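Dally-like protein (Drosophila melanogaster, PDB 3ODN) probably serves as a cell-surface heparan sulfate proteoglycan of the glypican family that takes part in Hedgehog signalling, its helical core domain being described here. Local coordinates at residues S74-S79 with R409-D414; R279-F284 with R403-I408; M273-E278 with N494-Q499. The protein carries 2 engineered substitutions. All coordinates share one frame; numbering follows the deposited sequence.

Interaction 1 of 3, residues S74-S79 with R409-D414; sequences SGILGS and RQRVKD
Leu77 and Val412 make the purely apolar half of this contact between helix 48-106 and helix 400-414. One methyl from each does the touching, Leu77 CD2 standing 4.2 Å from Val412 CG2, and the two side chains cross at about a right angle. Their backbones stay well apart, with 8.2 Å between the CA atoms of the pair. Both residues are buried: Leu77 also packs on Trp266, Leu204 and Tyr415, and Val412 on Met273, which places the pair inside the helical bundle.

The second half is aliphatic against cationic. Ile76 CG2 lies 3.7 Å from Arg411 NH1, approaching the guanidinium obliquely, and 3.8 Å from the methylene Arg411 CD. The other branch of the isoleucine ends at CD1, 3.8 Å from the same NH1. Arg411 reaches this far because its chain runs extended from CG to NE (chi2 174°, chi3 171°), across the isoleucine rather than along it.

Within segment 74-79 the hydroxyl of Ser79 donates to Ile76 O, OG to O 3.1 Å, from above the carbonyl plane.

No hydrogen bond joins the two segments. Arg411 NE has a long, weak ion pair with Asp407, and Lys80 lies close with like charge, so cohesion here probably rests on van der Waals packing and burial of methyl groups.

Interaction 2 of 3, residues R279-F284 with R403-I408; sequences RLLGSF and RIVRDI
Leu281 meets Val405 and Arg406 together, both its methyls touching each of them at the C-terminal end of helix 260-281. The side chains of Leu281 and Val405 run antiparallel past one another, flank to flank, and Val405 CG1 comes to 3.8 Å from Leu281 CG, with Leu281 CD2 almost as near at 3.9 Å. Val405 holds CG1 anti to the backbone N (chi1 175°), the branch that meets both leucines of this turn: the same methyl lies 4.2 Å from Leu280 CB.

Against Arg406 the leucine runs obliquely. Leu281 CD1 rests on the first part of the arginine chain, 3.8 Å from Arg406 CG, while Leu281 CD2 lies 4.0 Å from Arg406 NE, an oblique approach to the guanidinium. Arg406 NH2 has a long, weak ion pair with Asp402. Replacing Leu281 by an alanine would probably leave Val405 CG1 and the aliphatic stem of Arg406 without the methyls they pack on, opening a gap between the two helices.

Helical backbone angles are lost at Gly282, just after these leucines, and the chain turns so that Phe284 N bonds to Arg279 O. Leu280 also packs on Thr197 and Tyr200 of helix 182-214, and Val405 also touches Phe84 of helix 48-106. Helix 400-414 is thus packed against helices 260-281 and 48-106, with helix 182-214 in contact with Leu280 and Ile408.

Interaction 3 of 3, residues M273-E278 with N494-Q499; sequences MDKVAE and NAYNGQ
The backbones approach closely at Val276 and Tyr496, whose CA atoms are 5.3 Å apart, where helix 479-496 ends against the side of helix 260-281. Lys275 crosses the Tyr496 ring at about a right angle and sets its CG over one face in a CH-pi contact, 3.6 Å from the ring centroid and 20° off the normal, with Lys275 CG closest to Tyr496 CG at 3.4 Å. Bends at chi2 (63°) and chi3 (56°) then carry the lysine chain away from the ring, and Lys275 NZ forms a salt bridge with Glu278 OE1 at 3.0 Å on the syn side of the carboxylate. Val276 CG2 meets the same ring in its plane, at the edge, and lies 3.8 Å from Tyr496 CB and 4.3 Å from Ala495 CB. Face and edge of the tyrosine are therefore taken by consecutive residues of one helix.

Beyond Tyr496 the chain leaves its helix through a Schellman motif, with Gly498 at positive phi and Gln499 N bonded to Asn494 O. Val276 also packs on Leu492 of helix 479-496 and Tyr200 of helix 182-214, while Ala277 touches Val405 and Arg409 of helix 400-414, so helix 260-281 runs between three neighbouring helices.

Overall arrangement
From the N terminus, the chain first passes residues 74-79 on the long helix 48-106, then 273-278 and 279-284 in succession on helix 260-281. Helix 400-414 brings 403-408 and 409-414, and helix 479-496 ends in 494-499. Interaction 1 closes a loop of 329 residues and interaction 3 one of 215; these two cross, whereas interaction 2, with 118 residues between its segments, nests inside both. Arg409 joins interaction 1 to interaction 3 through a salt bridge from its NE to Asp274 OD1, and it also packs on Leu281 of interaction 2. Together the contacts tie early, middle and late helices into one elongated bundle.

Interaction 1 of 3, residues S74-S79 with R409-D414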
loop_
_atom_site.group_PDB
_atom_site.type_symbol
_atom_site.label_atom_id
_atom_site.label_comp_id
_atom_site.label_asym_id
_atom_site.label_seq_id
_atom_site.Cartn_x
_atom_site.Cartn_y
_atom_site.Cartn_z
ATOM N N SER A 74 6.691 5.019 11.729
ATOM C CA SER A 74 7.220 3.843 11.047
ATOM C C SER A 74 6.713 2.568 11.747
ATOM O O SER A 74 6.420 1.582 11.073
ATOM C CB SER A 74 8.746 3.894 11.009
ATOM O OG SER A 74 9.339 2.687 10.557
ATOM N N GLY A 75 6.562 2.628 13.070
ATOM C CA GLY A 75 6.030 1.537 13.876
ATOM C C GLY A 75 4.570 1.245 13.586
ATOM O O GLY A 75 4.215 0.088 13.331
ATOM N N ILE A 76 3.710 2.295 13.605
ATOM C CA ILE A 76 2.272 2.161 13.316
ATOM C C ILE A 76 2.031 1.639 11.892
ATOM O O ILE A 76 1.209 0.749 11.699
ATOM C CB ILE A 76 1.470 3.450 13.659
ATOM C CG1 ILE A 76 1.333 3.603 15.195
ATOM C CG2 ILE A 76 0.085 3.468 12.952
ATOM C CD1 ILE A 76 0.686 4.918 15.718
ATOM N N LEU A 77 2.790 2.155 10.922
ATOM C CA LEU A 77 2.685 1.762 9.522
ATOM C C LEU A 77 3.097 0.305 9.271
ATOM O O LEU A 77 2.406 -0.402 8.543
ATOM C CB LEU A 77 3.468 2.729 8.626
ATOM C CG LEU A 77 2.904 4.153 8.472
ATOM C CD1 LEU A 77 3.747 4.941 7.536
ATOM C CD2 LEU A 77 1.463 4.147 7.940
ATOM N N GLY A 78 4.184 -0.129 9.909
ATOM C CA GLY A 78 4.696 -1.490 9.782
ATOM C C GLY A 78 3.840 -2.550 10.452
ATOM O O GLY A 78 3.642 -3.636 9.897
ATOM N N SER A 79 3.332 -2.237 11.656
ATOM C CA SER A 79 2.485 -3.135 12.436
ATOM C C SER A 79 1.148 -3.372 11.745
ATOM O O SER A 79 0.665 -4.502 11.746
ATOM C CB SER A 79 2.286 -2.601 13.853
ATOM O OG SER A 79 1.376 -1.515 13.871
ATOM N N ARG A 409 -6.224 3.806 5.986
ATOM C CA ARG A 409 -6.560 4.910 5.104
ATOM C C ARG A 409 -6.573 6.256 5.835
ATOM O O ARG A 409 -6.057 7.247 5.321
ATOM C CB ARG A 409 -7.904 4.634 4.398
ATOM C CG ARG A 409 -8.069 5.528 3.224
ATOM C CD ARG A 409 -9.485 5.878 2.965
ATOM N NE ARG A 409 -9.596 6.678 1.751
ATOM C CZ ARG A 409 -10.601 6.591 0.894
ATOM N NH1 ARG A 409 -11.583 5.723 1.097
ATOM N NH2 ARG A 409 -10.644 7.383 -0.165
ATOM N N GLN A 410 -7.149 6.276 7.022
ATOM C CA GLN A 410 -7.237 7.449 7.871
ATOM C C GLN A 410 -5.856 7.833 8.418
ATOM O O GLN A 410 -5.485 9.023 8.406
ATOM C CB GLN A 410 -8.251 7.185 9.003
ATOM C CG GLN A 410 -8.678 8.447 9.784
ATOM C CD GLN A 410 -8.896 9.660 8.900
ATOM O OE1 GLN A 410 -8.167 10.650 8.990
ATOM N NE2 GLN A 410 -9.895 9.615 8.027
ATOM N N ARG A 411 -5.087 6.816 8.869
ATOM C CA ARG A 411 -3.749 7.023 9.424
ATOM C C ARG A 411 -2.789 7.504 8.360
ATOM O O ARG A 411 -1.993 8.387 8.643
ATOM C CB ARG A 411 -3.223 5.785 10.174
ATOM C CG ARG A 411 -4.077 5.353 11.354
ATOM C CD ARG A 411 -3.573 4.036 11.945
ATOM N NE ARG A 411 -4.217 3.673 13.216
ATOM C CZ ARG A 411 -3.872 4.151 14.409
ATOM N NH1 ARG A 411 -2.913 5.071 14.517
ATOM N NH2 ARG A 411 -4.506 3.746 15.499
ATOM N N VAL A 412 -2.907 6.989 7.118
ATOM C CA VAL A 412 -2.091 7.432 5.983
ATOM C C VAL A 412 -2.488 8.886 5.607
ATOM O O VAL A 412 -1.615 9.683 5.284
ATOM C CB VAL A 412 -2.160 6.410 4.805
ATOM C CG1 VAL A 412 -1.513 6.942 3.521
ATOM C CG2 VAL A 412 -1.534 5.076 5.213
ATOM N N LYS A 413 -3.796 9.238 5.688
ATOM C CA LYS A 413 -4.301 10.611 5.459
ATOM C C LYS A 413 -3.679 11.541 6.512
ATOM O O LYS A 413 -3.186 12.593 6.142
ATOM C CB LYS A 413 -5.842 10.702 5.598
ATOM C CG LYS A 413 -6.706 10.399 4.365
ATOM C CD LYS A 413 -8.230 10.447 4.736
ATOM C CE LYS A 413 -9.101 9.376 4.074
ATOM N NZ LYS A 413 -9.943 8.585 5.053
ATOM N N ASP A 414 -3.710 11.171 7.816
ATOM C CA ASP A 414 -3.144 12.004 8.913
ATOM C C ASP A 414 -1.620 12.125 8.855
ATOM O O ASP A 414 -1.081 13.039 9.470
ATOM C CB ASP A 414 -3.549 11.489 10.313
ATOM C CG ASP A 414 -5.042 11.311 10.629
ATOM O OD1 ASP A 414 -5.866 12.109 10.109
ATOM O OD2 ASP A 414 -5.377 10.414 11.455
#

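Interaction 2 of 3, residues R279-F284 with R403-I408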
loop_
_atom_site.group_PDB
_atom_site.type_symbol
_atom_site.label_atom_id
_atom_site.label_comp_id
_atom_site.label_asym_id
_atom_site.label_seq_id
_atom_site.Cartn_x
_atom_site.Cartn_y
_atom_site.Cartn_z
ATOM N N ARG A 279 -10.235 2.046 -4.059
ATOM C CA ARG A 279 -10.519 0.917 -4.959
ATOM C C ARG A 279 -10.736 -0.359 -4.192
ATOM O O ARG A 279 -11.650 -1.108 -4.500
ATOM C CB ARG A 279 -9.409 0.749 -5.979
ATOM C CG ARG A 279 -9.874 1.131 -7.353
ATOM C CD ARG A 279 -8.856 2.046 -7.941
ATOM N NE ARG A 279 -9.279 2.577 -9.237
ATOM C CZ ARG A 279 -10.067 3.634 -9.395
ATOM N NH1 ARG A 279 -10.567 4.267 -8.337
ATOM N NH2 ARG A 279 -10.382 4.053 -10.610
ATOM N N LEU A 280 -9.980 -0.571 -3.132
ATOM C CA LEU A 280 -10.167 -1.714 -2.234
ATOM C C LEU A 280 -11.492 -1.693 -1.473
ATOM O O LEU A 280 -12.041 -2.747 -1.153
ATOM C CB LEU A 280 -8.993 -1.825 -1.260
ATOM C CG LEU A 280 -7.699 -2.309 -1.889
ATOM C CD1 LEU A 280 -6.592 -2.275 -0.883
ATOM C CD2 LEU A 280 -7.870 -3.682 -2.436
ATOM N N LEU A 281 -12.016 -0.507 -1.188
ATOM C CA LEU A 281 -13.303 -0.406 -0.503
ATOM C C LEU A 281 -14.427 -0.369 -1.503
ATOM O O LEU A 281 -15.552 -0.718 -1.159
ATOM C CB LEU A 281 -13.362 0.823 0.439
ATOM C CG LEU A 281 -12.405 0.803 1.625
ATOM C CD1 LEU A 281 -12.305 2.185 2.282
ATOM C CD2 LEU A 281 -12.735 -0.318 2.606
ATOM N N GLY A 282 -14.103 0.070 -2.721
ATOM C CA GLY A 282 -15.018 0.210 -3.849
ATOM C C GLY A 282 -14.931 -0.883 -4.898
ATOM O O GLY A 282 -15.092 -2.062 -4.575
ATOM N N SER A 283 -14.682 -0.477 -6.171
ATOM C CA SER A 283 -14.647 -1.313 -7.374
ATOM C C SER A 283 -13.705 -2.521 -7.417
ATOM O O SER A 283 -14.008 -3.453 -8.159
ATOM C CB SER A 283 -14.600 -0.479 -8.658
ATOM O OG SER A 283 -13.328 0.090 -8.923
ATOM N N PHE A 284 -12.578 -2.525 -6.644
ATOM C CA PHE A 284 -11.671 -3.681 -6.615
ATOM C C PHE A 284 -11.805 -4.441 -5.295
ATOM O O PHE A 284 -10.875 -5.146 -4.907
ATOM C CB PHE A 284 -10.187 -3.283 -6.882
ATOM C CG PHE A 284 -9.797 -2.558 -8.166
ATOM C CD1 PHE A 284 -8.552 -1.935 -8.282
ATOM C CD2 PHE A 284 -10.682 -2.473 -9.245
ATOM C CE1 PHE A 284 -8.202 -1.246 -9.450
ATOM C CE2 PHE A 284 -10.337 -1.766 -10.400
ATOM C CZ PHE A 284 -9.093 -1.178 -10.505
ATOM N N ARG A 403 -12.648 -3.009 7.461
ATOM C CA ARG A 403 -12.391 -2.256 8.703
ATOM C C ARG A 403 -10.911 -1.833 8.772
ATOM O O ARG A 403 -10.630 -0.663 9.045
ATOM C CB ARG A 403 -12.775 -3.117 9.934
ATOM C CG ARG A 403 -12.988 -2.360 11.235
ATOM C CD ARG A 403 -11.954 -2.731 12.297
ATOM N NE ARG A 403 -12.255 -4.004 12.961
ATOM C CZ ARG A 403 -11.551 -5.128 12.814
ATOM N NH1 ARG A 403 -10.478 -5.151 12.026
ATOM N NH2 ARG A 403 -11.906 -6.232 13.461
ATOM N N ILE A 404 -9.979 -2.781 8.503
ATOM C CA ILE A 404 -8.541 -2.509 8.499
ATOM C C ILE A 404 -8.128 -1.524 7.391
ATOM O O ILE A 404 -7.358 -0.613 7.677
ATOM C CB ILE A 404 -7.619 -3.761 8.710
ATOM C CG1 ILE A 404 -6.255 -3.388 9.325
ATOM C CG2 ILE A 404 -7.432 -4.593 7.450
ATOM C CD1 ILE A 404 -6.290 -2.663 10.663
ATOM N N VAL A 405 -8.730 -1.622 6.185
ATOM C CA VAL A 405 -8.466 -0.689 5.085
ATOM C C VAL A 405 -8.907 0.747 5.438
ATOM O O VAL A 405 -8.131 1.678 5.233
ATOM C CB VAL A 405 -8.997 -1.187 3.716
ATOM C CG1 VAL A 405 -8.820 -0.128 2.623
ATOM C CG2 VAL A 405 -8.296 -2.478 3.316
ATOM N N ARG A 406 -10.135 0.913 5.988
ATOM C CA ARG A 406 -10.710 2.191 6.412
ATOM C C ARG A 406 -9.844 2.891 7.485
ATOM O O ARG A 406 -9.733 4.124 7.517
ATOM C CB ARG A 406 -12.124 1.949 6.957
ATOM C CG ARG A 406 -13.210 2.210 5.925
ATOM C CD ARG A 406 -14.573 1.698 6.349
ATOM N NE ARG A 406 -15.311 1.237 5.169
ATOM C CZ ARG A 406 -16.157 0.210 5.146
ATOM N NH1 ARG A 406 -16.417 -0.473 6.256
ATOM N NH2 ARG A 406 -16.755 -0.138 4.013
ATOM N N ASP A 407 -9.241 2.076 8.356
ATOM C CA ASP A 407 -8.389 2.470 9.464
ATOM C C ASP A 407 -7.044 2.984 8.970
ATOM O O ASP A 407 -6.663 4.093 9.314
ATOM C CB ASP A 407 -8.227 1.258 10.410
ATOM C CG ASP A 407 -7.335 1.458 11.616
ATOM O OD1 ASP A 407 -6.693 0.475 12.043
ATOM O OD2 ASP A 407 -7.307 2.590 12.160
ATOM N N ILE A 408 -6.313 2.162 8.198
ATOM C CA ILE A 408 -5.008 2.479 7.605
ATOM C C ILE A 408 -5.148 3.747 6.759
ATOM O O ILE A 408 -4.316 4.653 6.835
ATOM C CB ILE A 408 -4.488 1.286 6.746
ATOM C CG1 ILE A 408 -4.214 0.039 7.619
ATOM C CG2 ILE A 408 -3.232 1.682 5.934
ATOM C CD1 ILE A 408 -4.135 -1.246 6.861
#

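Interaction 3 of 3, residues M273-E278 with N494-Q499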
loop_
_atom_site.group_PDB
_atom_site.type_symbol
_atom_site.label_atom_id
_atom_site.label_comp_id
_atom_site.label_asym_id
_atom_site.label_seq_id
_atom_site.Cartn_x
_atom_site.Cartn_y
_atom_site.Cartn_z
ATOM N N MET A 273 -1.763 5.958 -2.105
ATOM C CA MET A 273 -2.251 4.992 -1.098
ATOM C C MET A 273 -3.742 5.203 -0.864
ATOM O O MET A 273 -4.472 4.222 -0.676
ATOM C CB MET A 273 -1.512 5.134 0.263
ATOM C CG MET A 273 -0.227 4.372 0.338
ATOM S SD MET A 273 -0.370 2.569 0.354
ATOM C CE MET A 273 -0.850 2.313 2.037
ATOM N N ASP A 274 -4.195 6.480 -0.870
ATOM C CA ASP A 274 -5.618 6.793 -0.700
ATOM C C ASP A 274 -6.496 6.354 -1.879
ATOM O O ASP A 274 -7.661 6.020 -1.677
ATOM C CB ASP A 274 -5.842 8.267 -0.405
ATOM C CG ASP A 274 -7.136 8.454 0.348
ATOM O OD1 ASP A 274 -7.177 8.102 1.551
ATOM O OD2 ASP A 274 -8.135 8.878 -0.280
ATOM N N LYS A 275 -5.960 6.391 -3.105
ATOM C CA LYS A 275 -6.711 5.985 -4.286
ATOM C C LYS A 275 -6.854 4.464 -4.322
ATOM O O LYS A 275 -7.930 3.969 -4.621
ATOM C CB LYS A 275 -6.116 6.595 -5.573
ATOM C CG LYS A 275 -6.819 6.190 -6.887
ATOM C CD LYS A 275 -8.302 6.625 -7.041
ATOM C CE LYS A 275 -8.529 8.115 -6.898
ATOM N NZ LYS A 275 -9.873 8.515 -7.371
ATOM N N VAL A 276 -5.799 3.733 -3.945
ATOM C CA VAL A 276 -5.784 2.276 -3.834
ATOM C C VAL A 276 -6.765 1.797 -2.735
ATOM O O VAL A 276 -7.536 0.889 -3.008
ATOM C CB VAL A 276 -4.325 1.724 -3.692
ATOM C CG1 VAL A 276 -4.292 0.230 -3.393
ATOM C CG2 VAL A 276 -3.509 2.017 -4.941
ATOM N N ALA A 277 -6.811 2.454 -1.542
ATOM C CA ALA A 277 -7.772 2.128 -0.460
ATOM C C ALA A 277 -9.222 2.332 -0.926
ATOM O O ALA A 277 -10.120 1.550 -0.585
ATOM C CB ALA A 277 -7.504 2.992 0.759
ATOM N N GLU A 278 -9.437 3.395 -1.707
ATOM C CA GLU A 278 -10.705 3.743 -2.317
ATOM C C GLU A 278 -11.161 2.597 -3.261
ATOM O O GLU A 278 -12.313 2.163 -3.194
ATOM C CB GLU A 278 -10.515 5.029 -3.085
ATOM C CG GLU A 278 -11.775 5.849 -3.246
ATOM C CD GLU A 278 -11.489 7.100 -4.044
ATOM O OE1 GLU A 278 -11.435 6.984 -5.288
ATOM O OE2 GLU A 278 -11.218 8.162 -3.434
ATOM N N ASN A 494 -0.182 1.739 -10.848
ATOM C CA ASN A 494 -0.524 0.569 -11.668
ATOM C C ASN A 494 -1.641 -0.267 -11.066
ATOM O O ASN A 494 -2.505 -0.757 -11.801
ATOM C CB ASN A 494 0.709 -0.276 -11.976
ATOM C CG ASN A 494 1.727 0.428 -12.854
ATOM O OD1 ASN A 494 1.420 1.374 -13.597
ATOM N ND2 ASN A 494 2.971 -0.014 -12.777
ATOM N N ALA A 495 -1.648 -0.395 -9.729
ATOM C CA ALA A 495 -2.677 -1.086 -8.964
ATOM C C ALA A 495 -3.974 -0.321 -9.044
ATOM O O ALA A 495 -5.010 -0.939 -9.184
ATOM C CB ALA A 495 -2.255 -1.247 -7.495
ATOM N N TYR A 496 -3.948 1.016 -8.964
ATOM C CA TYR A 496 -5.223 1.721 -9.051
ATOM C C TYR A 496 -5.769 1.823 -10.451
ATOM O O TYR A 496 -6.978 1.967 -10.627
ATOM C CB TYR A 496 -5.350 2.984 -8.173
ATOM C CG TYR A 496 -4.565 4.215 -8.586
ATOM C CD1 TYR A 496 -4.855 4.888 -9.776
ATOM C CD2 TYR A 496 -3.695 4.839 -7.691
ATOM C CE1 TYR A 496 -4.185 6.066 -10.127
ATOM C CE2 TYR A 496 -3.026 6.015 -8.026
ATOM C CZ TYR A 496 -3.267 6.622 -9.247
ATOM O OH TYR A 496 -2.640 7.811 -9.542
ATOM N N ASN A 497 -4.903 1.636 -11.450
ATOM C CA ASN A 497 -5.332 1.648 -12.849
ATOM C C ASN A 497 -5.713 0.256 -13.354
ATOM O O ASN A 497 -6.115 0.123 -14.508
ATOM C CB ASN A 497 -4.258 2.275 -13.721
ATOM C CG ASN A 497 -4.058 3.747 -13.466
ATOM O OD1 ASN A 497 -5.003 4.553 -13.487
ATOM N ND2 ASN A 497 -2.808 4.148 -13.290
ATOM N N GLY A 498 -5.609 -0.760 -12.492
ATOM C CA GLY A 498 -5.889 -2.154 -12.854
ATOM C C GLY A 498 -4.835 -2.754 -13.767
ATOM O O GLY A 498 -5.130 -3.701 -14.501
ATOM N N GLN A 499 -3.606 -2.190 -13.765
ATOM C CA GLN A 499 -2.481 -2.633 -14.597
ATOM C C GLN A 499 -1.595 -3.545 -13.764
ATOM O O GLN A 499 -1.800 -3.688 -12.551
ATOM C CB GLN A 499 -1.640 -1.449 -15.099
ATOM C CG GLN A 499 -2.378 -0.379 -15.891
ATOM C CD GLN A 499 -1.500 0.834 -16.083
ATOM O OE1 GLN A 499 -0.850 1.001 -17.109
ATOM N NE2 GLN A 499 -1.419 1.697 -15.085
#